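Local coordinates for carbohydrate binding module family 33 and 10 domain protein (Teredinibacter turnerae, PDB 6RW7) that probably binds cellulose and cleaves it oxidatively at a copper site, as an AA10 lytic polysaccharide monooxygenase, this chain being its catalytic domain, at residues 16-21 / 26-31; 129-134 / 178-183. All coordinates share one frame; numbering follows the deposited sequence. Where two conformers were deposited one is given.

Contact 1: 16-21 / 26-31; sequences AEQKPD and AKCDEA
Lys27 NZ donates to Glu17 OE1 over 2.8 Å, a salt bridge that spans the loop between helices 10-17 and 29-37 in this AA10 lytic polysaccharide monooxygenase domain. The ammonium meets the oxygen from above the carboxylate plane, 37° out of it, so the bond is not an in-plane one. His13 ND1 is a second partner of Lys27 NZ, and Gln12 NE2 binds the other carboxylate oxygen, Glu17 OE2; both ends of the bridge are therefore tied back to helix 10-17. The lysine arm owes its reach to a CG lodged between backbone N and carbonyl carbon (chi1 63°) and an extended chain beyond it. Glu17 and Lys27 meet at about a right angle, joined at their ends. With an alanine here the carboxylate of Glu17 would probably lose its charged mate, His13 ND1 its bond to the ammonium, and Gln18 CG its aliphatic cover.

That flank is one half of the non-polar packing: Lys27 CE lies 3.9 Å from Gln18 CG, the two chains again crossing nearly perpendicularly. Gln18, the first residue to leave helical geometry, bends at chi2 (-65°), and its OE1 accepts from the backbone N atoms of Ser24 and Ser25 in the same loop. Across the contact, Ala26 to Asp29 form a type I turn closed by Asp29 N to Ala26 O at 3.0 Å; within it Cys28 takes the N-cap position of helix 29-37. The disulfide from Cys28 to Cys14 ties that N-cap to helix 10-17, and Cys28 SG rests 3.8 Å from Gln18 CB.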
ATOM      1  N   ALA A  16       0.828  -7.613   9.887  1.00 10.23           N
ATOM      2  CA  ALA A  16       0.602  -9.051   9.646  1.00 10.16           C
ATOM      3  C   ALA A  16       1.715  -9.855  10.327  1.00 11.59           C
ATOM      4  O   ALA A  16       1.416 -10.866  10.976  1.00 13.31           O
ATOM      5  CB  ALA A  16       0.501  -9.332   8.171  1.00 11.76           C
ATOM      6  N   GLU A  17       2.961  -9.435  10.160  1.00 11.39           N
ATOM      7  CA  GLU A  17       4.120 -10.182  10.687  1.00 11.84           C
ATOM      8  C   GLU A  17       4.467  -9.674  12.086  1.00 12.66           C
ATOM      9  O   GLU A  17       4.215 -10.388  13.045  1.00 16.65           O
ATOM     10  CB  GLU A  17       5.300 -10.071   9.736  1.00 12.10           C
ATOM     11  CG  GLU A  17       5.072 -10.793   8.437  1.00 13.53           C
ATOM     12  CD  GLU A  17       6.227 -10.695   7.458  1.00 15.57           C
ATOM     13  OE1 GLU A  17       7.397 -10.458   7.930  1.00 16.60           O
ATOM     14  OE2 GLU A  17       5.971 -10.854   6.237  1.00 15.69           O
ATOM     15  N   GLN A  18       5.018  -8.481  12.218  1.00 12.60           N
ATOM     16  CA  GLN A  18       5.526  -7.996  13.519  1.00 12.60           C
ATOM     17  C   GLN A  18       4.433  -7.190  14.212  1.00 11.84           C
ATOM     18  O   GLN A  18       3.795  -6.331  13.570  1.00 11.27           O
ATOM     19  CB  GLN A  18       6.789  -7.162  13.338  1.00 12.90           C
ATOM     20  CG  GLN A  18       7.929  -7.919  12.676  1.00 13.43           C
ATOM     21  CD  GLN A  18       8.367  -9.049  13.578  1.00 14.22           C
ATOM     22  OE1 GLN A  18       8.424  -8.904  14.808  1.00 14.22           O
ATOM     23  NE2 GLN A  18       8.633 -10.201  12.987  1.00 14.00           N
ATOM     24  N   LYS A  19       4.239  -7.468  15.502  1.00 13.37           N
ATOM     25  CA  LYS A  19       3.327  -6.713  16.384  1.00 14.16           C
ATOM     26  C   LYS A  19       4.153  -6.038  17.468  1.00 12.78           C
ATOM     27  O   LYS A  19       5.127  -6.611  17.970  1.00 13.28           O
ATOM     28  CB  LYS A  19       2.320  -7.612  17.098  1.00 17.41           C
ATOM     29  CG  LYS A  19       1.532  -8.582  16.241  1.00 20.10           C
ATOM     30  CD  LYS A  19       0.555  -7.875  15.377  1.00 20.71           C
ATOM     31  CE  LYS A  19      -0.471  -8.820  14.800  1.00 21.16           C
ATOM     32  NZ  LYS A  19       0.162  -9.755  13.851  1.00 21.99           N
ATOM     33  N   PRO A  20       3.809  -4.798  17.837  1.00 11.96           N
ATOM     34  CA  PRO A  20       4.685  -4.016  18.702  1.00 12.14           C
ATOM     35  C   PRO A  20       4.768  -4.535  20.141  1.00 12.26           C
ATOM     36  O   PRO A  20       5.757  -4.248  20.830  1.00 12.65           O
ATOM     37  CB  PRO A  20       4.070  -2.612  18.655  1.00 12.47           C
ATOM     38  CG  PRO A  20       2.615  -2.859  18.304  1.00 12.74           C
ATOM     39  CD  PRO A  20       2.639  -4.037  17.359  1.00 12.32           C
ATOM     40  N   ASP A  21       3.774  -5.297  20.579  1.00 12.70           N
ATOM     41  CA  ASP A  21       3.769  -5.818  21.969  0.50 13.45           C
ATOM     42  C   ASP A  21       4.559  -7.137  22.043  1.00 13.68           C
ATOM     43  O   ASP A  21       4.758  -7.629  23.167  1.00 14.72           O
ATOM     44  CB  ASP A  21       2.344  -5.853  22.534  0.50 14.00           C
ATOM     45  CG  ASP A  21       1.236  -6.338  21.604  0.50 15.02           C
ATOM     46  OD1 ASP A  21       1.425  -6.340  20.363  0.50 14.97           O
ATOM     47  OD2 ASP A  21       0.167  -6.677  22.137  0.50 18.60           O
ATOM     48  N   ALA A  26      13.695  -6.982  14.676  1.00 15.04           N
ATOM     49  CA  ALA A  26      13.879  -5.553  14.984  1.00 14.57           C
ATOM     50  C   ALA A  26      13.364  -4.667  13.837  1.00 12.64           C
ATOM     51  O   ALA A  26      13.405  -3.453  13.989  1.00 12.49           O
ATOM     52  CB  ALA A  26      15.342  -5.272  15.253  1.00 15.61           C
ATOM     53  N   LYS A  27      12.924  -5.252  12.706  1.00 12.50           N
ATOM     54  CA  LYS A  27      12.732  -4.470  11.451  1.00 12.00           C
ATOM     55  C   LYS A  27      11.687  -3.361  11.594  1.00 11.63           C
ATOM     56  O   LYS A  27      11.847  -2.346  10.906  1.00 12.20           O
ATOM     57  CB  LYS A  27      12.385  -5.372  10.271  1.00 11.98           C
ATOM     58  CG  LYS A  27      11.085  -6.153  10.372  1.00 11.88           C
ATOM     59  CD  LYS A  27      10.756  -6.851   9.066  1.00 12.73           C
ATOM     60  CE  LYS A  27       9.599  -7.809   9.141  1.00 13.11           C
ATOM     61  NZ  LYS A  27       9.349  -8.410   7.808  1.00 13.69           N
ATOM     62  N   CYS A  28      10.665  -3.519  12.442  1.00 10.77           N
ATOM     63  CA  CYS A  28       9.613  -2.488  12.650  1.00 11.71           C
ATOM     64  C   CYS A  28       9.887  -1.633  13.895  1.00 11.92           C
ATOM     65  O   CYS A  28       9.074  -0.766  14.221  1.00 11.53           O
ATOM     66  CB  CYS A  28       8.254  -3.148  12.819  1.00 11.44           C
ATOM     67  SG  CYS A  28       7.712  -4.044  11.346  1.00 12.31           S
ATOM     68  N   ASP A  29      11.025  -1.803  14.552  1.00 12.80           N
ATOM     69  CA  ASP A  29      11.240  -1.150  15.864  1.00 13.16           C
ATOM     70  C   ASP A  29      11.115   0.370  15.745  1.00 12.85           C
ATOM     71  O   ASP A  29      10.494   0.990  16.606  1.00 12.38           O
ATOM     72  CB  ASP A  29      12.600  -1.535  16.438  1.00 14.42           C
ATOM     73  CG  ASP A  29      12.624  -2.919  17.074  1.00 16.06           C
ATOM     74  OD1 ASP A  29      11.577  -3.624  17.055  1.00 14.66           O
ATOM     75  OD2 ASP A  29      13.714  -3.309  17.544  1.00 19.17           O
ATOM     76  N   GLU A  30      11.719   0.979  14.722  1.00 12.75           N
ATOM     77  CA  GLU A  30      11.729   2.452  14.572  0.50 13.93           C
ATOM     78  C   GLU A  30      10.298   2.937  14.305  1.00 12.58           C
ATOM     79  O   GLU A  30       9.874   3.905  14.920  1.00 12.60           O
ATOM     80  CB  GLU A  30      12.694   2.833  13.453  0.50 15.56           C
ATOM     81  CG  GLU A  30      13.328   4.188  13.643  0.50 17.53           C
ATOM     82  CD  GLU A  30      14.353   4.474  12.566  0.50 18.33           C
ATOM     83  OE1 GLU A  30      15.423   3.822  12.595  0.50 22.78           O
ATOM     84  OE2 GLU A  30      14.051   5.302  11.671  0.50 18.51           O
ATOM     85  N   ALA A  31       9.596   2.275  13.377  1.00 11.98           N
ATOM     86  CA  ALA A  31       8.199   2.638  13.045  1.00 12.04           C
ATOM     87  C   ALA A  31       7.354   2.567  14.332  1.00 11.37           C
ATOM     88  O   ALA A  31       6.617   3.503  14.621  1.00 11.13           O
ATOM     89  CB  ALA A  31       7.658   1.734  11.969  1.00 11.97           C
TER

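Contact 2: 129-134 / 178-183; sequences RELTWA and RHVIFA
Leu131 meets Val180 and Trp133 meets Phe182, packing the long loop between strands 111-118 and 142-145 against strand 178-187 in the beta-sandwich core of the AA10 domain. The evidence for a purely side-chain contact is the separation of the backbones: the nearest CA atoms, those of Leu131 and Val180, are 9.1 Å apart. The two strand residues alternate with His179 and Ile181, and Ile181 packs instead on Phe98, Phe116 and Ile118.

The aliphatic part is a meeting of methyls, tip to tip. Leu131 CD1 stands 4.0 Å from Val180 CG1, with Val180 CG2 4.2 Å from Leu131 CD2. Val180 has CG1 anti to the backbone N (chi1 -179°) and CG2 anti to the carbonyl carbon, and this staggering turns both branches to the leucine. Cys68 and Phe123 also touch Leu131.

Within the loop itself, Arg129 NH1 donates to Glu130 O over 3.1 Å and forms a salt bridge with Asp135 OD2.

The aromatic part is a T-shaped stack, with the six-membered ring of Trp133 presenting its edge to one face of Phe182. The planes stand at 82° and the centroids 5.3 Å apart, values that fit edge-to-face geometry. The indole is further fixed by a hydrogen bond from Trp133 NE1 to Thr64 OG1 and a cation-pi contact with Arg58, while Phe136, Phe196 and Cys198 also pack on Phe182. The indole edge is offset toward the rim of the phenyl face, Trp133 CH2 approaching Phe182 CE2 to 3.9 Å.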
ATOM      1  N   ARG A 129      10.756  12.568   7.719  1.00 18.32           N
ATOM      2  CA  ARG A 129       9.590  13.376   7.324  1.00 19.84           C
ATOM      3  C   ARG A 129       8.574  12.432   6.700  1.00 17.29           C
ATOM      4  O   ARG A 129       8.959  11.350   6.203  1.00 19.26           O
ATOM      5  CB  ARG A 129       9.982  14.516   6.380  1.00 22.96           C
ATOM      6  CG  ARG A 129      10.409  14.057   4.995  1.00 26.71           C
ATOM      7  CD  ARG A 129      10.170  15.086   3.903  1.00 28.63           C
ATOM      8  NE  ARG A 129      10.790  14.683   2.642  1.00 29.82           N
ATOM      9  CZ  ARG A 129      10.208  13.985   1.660  1.00 30.01           C
ATOM     10  NH1 ARG A 129       8.967  13.556   1.778  1.00 27.95           N
ATOM     11  NH2 ARG A 129      10.905  13.685   0.573  1.00 29.22           N
ATOM     12  N   GLU A 130       7.323  12.855   6.718  1.00 17.23           N
ATOM     13  CA  GLU A 130       6.238  12.123   6.039  1.00 16.07           C
ATOM     14  C   GLU A 130       6.413  12.270   4.529  1.00 15.61           C
ATOM     15  O   GLU A 130       6.889  13.308   4.024  1.00 14.86           O
ATOM     16  CB  GLU A 130       4.861  12.651   6.429  1.00 16.79           C
ATOM     17  CG  GLU A 130       4.438  12.231   7.821  1.00 18.39           C
ATOM     18  CD  GLU A 130       2.937  12.111   7.949  1.00 21.30           C
ATOM     19  OE1 GLU A 130       2.280  11.862   6.912  1.00 18.60           O
ATOM     20  OE2 GLU A 130       2.425  12.262   9.091  1.00 21.29           O
ATOM     21  N   LEU A 131       5.975  11.258   3.813  1.00 12.93           N
ATOM     22  CA  LEU A 131       5.783  11.375   2.356  1.00 12.80           C
ATOM     23  C   LEU A 131       4.794  12.515   2.076  1.00 12.96           C
ATOM     24  O   LEU A 131       3.901  12.789   2.889  1.00 13.64           O
ATOM     25  CB  LEU A 131       5.255  10.046   1.823  1.00 12.53           C
ATOM     26  CG  LEU A 131       6.221   8.875   1.944  1.00 12.90           C
ATOM     27  CD1 LEU A 131       5.481   7.559   1.669  1.00 13.69           C
ATOM     28  CD2 LEU A 131       7.407   9.060   1.003  1.00 14.06           C
ATOM     29  N   THR A 132       4.988  13.182   0.948  1.00 13.37           N
ATOM     30  CA  THR A 132       4.090  14.223   0.417  1.00 13.40           C
ATOM     31  C   THR A 132       3.712  13.830  -0.997  1.00 12.44           C
ATOM     32  O   THR A 132       4.434  13.008  -1.616  1.00 12.13           O
ATOM     33  CB  THR A 132       4.743  15.615   0.410  1.00 15.29           C
ATOM     34  OG1 THR A 132       5.711  15.654  -0.642  1.00 17.61           O
ATOM     35  CG2 THR A 132       5.385  15.955   1.733  1.00 16.16           C
ATOM     36  N   TRP A 133       2.656  14.436  -1.523  1.00 12.41           N
ATOM     37  CA  TRP A 133       2.225  14.169  -2.912  1.00 12.25           C
ATOM     38  C   TRP A 133       3.310  14.625  -3.893  1.00 13.05           C
ATOM     39  O   TRP A 133       3.409  14.025  -4.977  1.00 13.48           O
ATOM     40  CB  TRP A 133       0.846  14.758  -3.218  1.00 12.03           C
ATOM     41  CG  TRP A 133      -0.188  14.020  -2.433  1.00 12.19           C
ATOM     42  CD1 TRP A 133      -0.975  14.522  -1.444  1.00 11.94           C
ATOM     43  CD2 TRP A 133      -0.484  12.617  -2.517  1.00 11.67           C
ATOM     44  NE1 TRP A 133      -1.745  13.535  -0.913  1.00 11.98           N
ATOM     45  CE2 TRP A 133      -1.467  12.355  -1.541  1.00 11.60           C
ATOM     46  CE3 TRP A 133      -0.032  11.562  -3.311  1.00 11.34           C
ATOM     47  CZ2 TRP A 133      -2.008  11.093  -1.336  1.00 11.14           C
ATOM     48  CZ3 TRP A 133      -0.575  10.309  -3.120  1.00 10.79           C
ATOM     49  CH2 TRP A 133      -1.532  10.073  -2.124  1.00 11.02           C
ATOM     50  N   ALA A 134       4.117  15.619  -3.537  1.00 13.29           N
ATOM     51  CA  ALA A 134       5.211  16.090  -4.415  1.00 13.72           C
ATOM     52  C   ALA A 134       6.241  14.968  -4.627  1.00 12.99           C
ATOM     53  O   ALA A 134       6.957  15.015  -5.611  1.00 13.37           O
ATOM     54  CB  ALA A 134       5.854  17.312  -3.807  1.00 14.48           C
ATOM     55  N   ARG A 178      15.996   3.793  -3.567  1.00 11.31           N
ATOM     56  CA  ARG A 178      14.875   3.589  -2.645  1.00 11.85           C
ATOM     57  C   ARG A 178      13.665   4.398  -3.084  1.00 10.50           C
ATOM     58  O   ARG A 178      13.735   5.616  -3.219  1.00 10.32           O
ATOM     59  CB  ARG A 178      15.239   3.937  -1.210  1.00 13.85           C
ATOM     60  CG  ARG A 178      14.167   3.404  -0.263  1.00 16.00           C
ATOM     61  CD  ARG A 178      14.595   3.196   1.148  1.00 18.82           C
ATOM     62  NE  ARG A 178      13.427   3.035   1.976  1.00 19.08           N
ATOM     63  CZ  ARG A 178      13.455   2.700   3.264  1.00 22.81           C
ATOM     64  NH1 ARG A 178      12.317   2.573   3.928  1.00 23.58           N
ATOM     65  NH2 ARG A 178      14.608   2.474   3.878  1.00 24.62           N
ATOM     66  N   HIS A 179      12.542   3.695  -3.222  1.00  9.84           N
ATOM     67  CA  HIS A 179      11.266   4.255  -3.711  1.00  9.55           C
ATOM     68  C   HIS A 179      10.113   3.754  -2.860  1.00  9.67           C
ATOM     69  O   HIS A 179      10.294   2.862  -2.003  1.00  9.78           O
ATOM     70  CB  HIS A 179      11.104   3.969  -5.205  1.00  9.30           C
ATOM     71  CG  HIS A 179      12.023   4.817  -6.009  1.00  9.14           C
ATOM     72  ND1 HIS A 179      11.706   6.124  -6.333  1.00  8.67           N
ATOM     73  CD2 HIS A 179      13.287   4.597  -6.451  1.00  8.84           C
ATOM     74  CE1 HIS A 179      12.711   6.658  -6.983  1.00  8.76           C
ATOM     75  NE2 HIS A 179      13.729   5.748  -7.046  1.00  9.11           N
ATOM     76  N   VAL A 180       8.953   4.346  -3.094  1.00  8.80           N
ATOM     77  CA  VAL A 180       7.704   3.907  -2.430  1.00  8.79           C
ATOM     78  C   VAL A 180       6.642   3.727  -3.492  1.00  8.85           C
ATOM     79  O   VAL A 180       6.517   4.582  -4.385  1.00  8.54           O
ATOM     80  CB  VAL A 180       7.230   4.917  -1.378  1.00  9.31           C
ATOM     81  CG1 VAL A 180       5.969   4.401  -0.721  1.00  9.76           C
ATOM     82  CG2 VAL A 180       8.294   5.206  -0.335  1.00  9.79           C
ATOM     83  N   ILE A 181       5.898   2.637  -3.370  1.00  8.73           N
ATOM     84  CA  ILE A 181       4.675   2.410  -4.179  1.00  8.97           C
ATOM     85  C   ILE A 181       3.472   2.651  -3.272  1.00  9.40           C
ATOM     86  O   ILE A 181       3.421   2.096  -2.172  1.00 10.37           O
ATOM     87  CB  ILE A 181       4.714   1.010  -4.818  1.00  9.47           C
ATOM     88  CG1 ILE A 181       5.849   0.958  -5.839  1.00 10.29           C
ATOM     89  CG2 ILE A 181       3.360   0.639  -5.424  1.00  9.67           C
ATOM     90  CD1 ILE A 181       6.189  -0.413  -6.358  1.00 11.59           C
ATOM     91  N   PHE A 182       2.550   3.493  -3.726  1.00  8.91           N
ATOM     92  CA  PHE A 182       1.284   3.811  -3.033  1.00  8.99           C
ATOM     93  C   PHE A 182       0.169   3.155  -3.854  1.00  9.05           C
ATOM     94  O   PHE A 182       0.043   3.433  -5.059  1.00  9.41           O
ATOM     95  CB  PHE A 182       1.135   5.329  -2.861  1.00  9.38           C
ATOM     96  CG  PHE A 182      -0.287   5.738  -2.592  1.00 10.05           C
ATOM     97  CD1 PHE A 182      -0.799   5.618  -1.319  1.00 10.53           C
ATOM     98  CD2 PHE A 182      -1.122   6.171  -3.606  1.00 10.81           C
ATOM     99  CE1 PHE A 182      -2.112   5.937  -1.047  1.00 10.78           C
ATOM    100  CE2 PHE A 182      -2.441   6.493  -3.335  1.00 10.32           C
ATOM    101  CZ  PHE A 182      -2.927   6.360  -2.062  1.00 10.06           C
ATOM    102  N   ALA A 183      -0.629   2.292  -3.233  1.00  9.01           N
ATOM    103  CA  ALA A 183      -1.610   1.467  -3.952  1.00  9.19           C
ATOM    104  C   ALA A 183      -2.980   1.538  -3.297  1.00  8.80           C
ATOM    105  O   ALA A 183      -3.095   1.661  -2.070  1.00  9.28           O
ATOM    106  CB  ALA A 183      -1.139   0.037  -4.003  1.00  9.58           C
TER

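How the contacts relate
From the N terminus the chain runs through helix 10-17 into contact 1, which closes a short loop of four intervening residues before helix 29-37 begins. Contact 2 opens much later, with loop residues 129-134, and closes only when the chain reaches strand 178-187 after 43 more residues, including strands 142-145, 157-160 and 165-172. The two are in series: neither encloses nor crosses the other. Contact 1 joins consecutive helices near the domain's periphery, whereas contact 2 fastens a loop to the mixed sheet nearer the chain's centre. Their centres are 20 Å apart and their nearest atoms about 8 Å, so they do not touch.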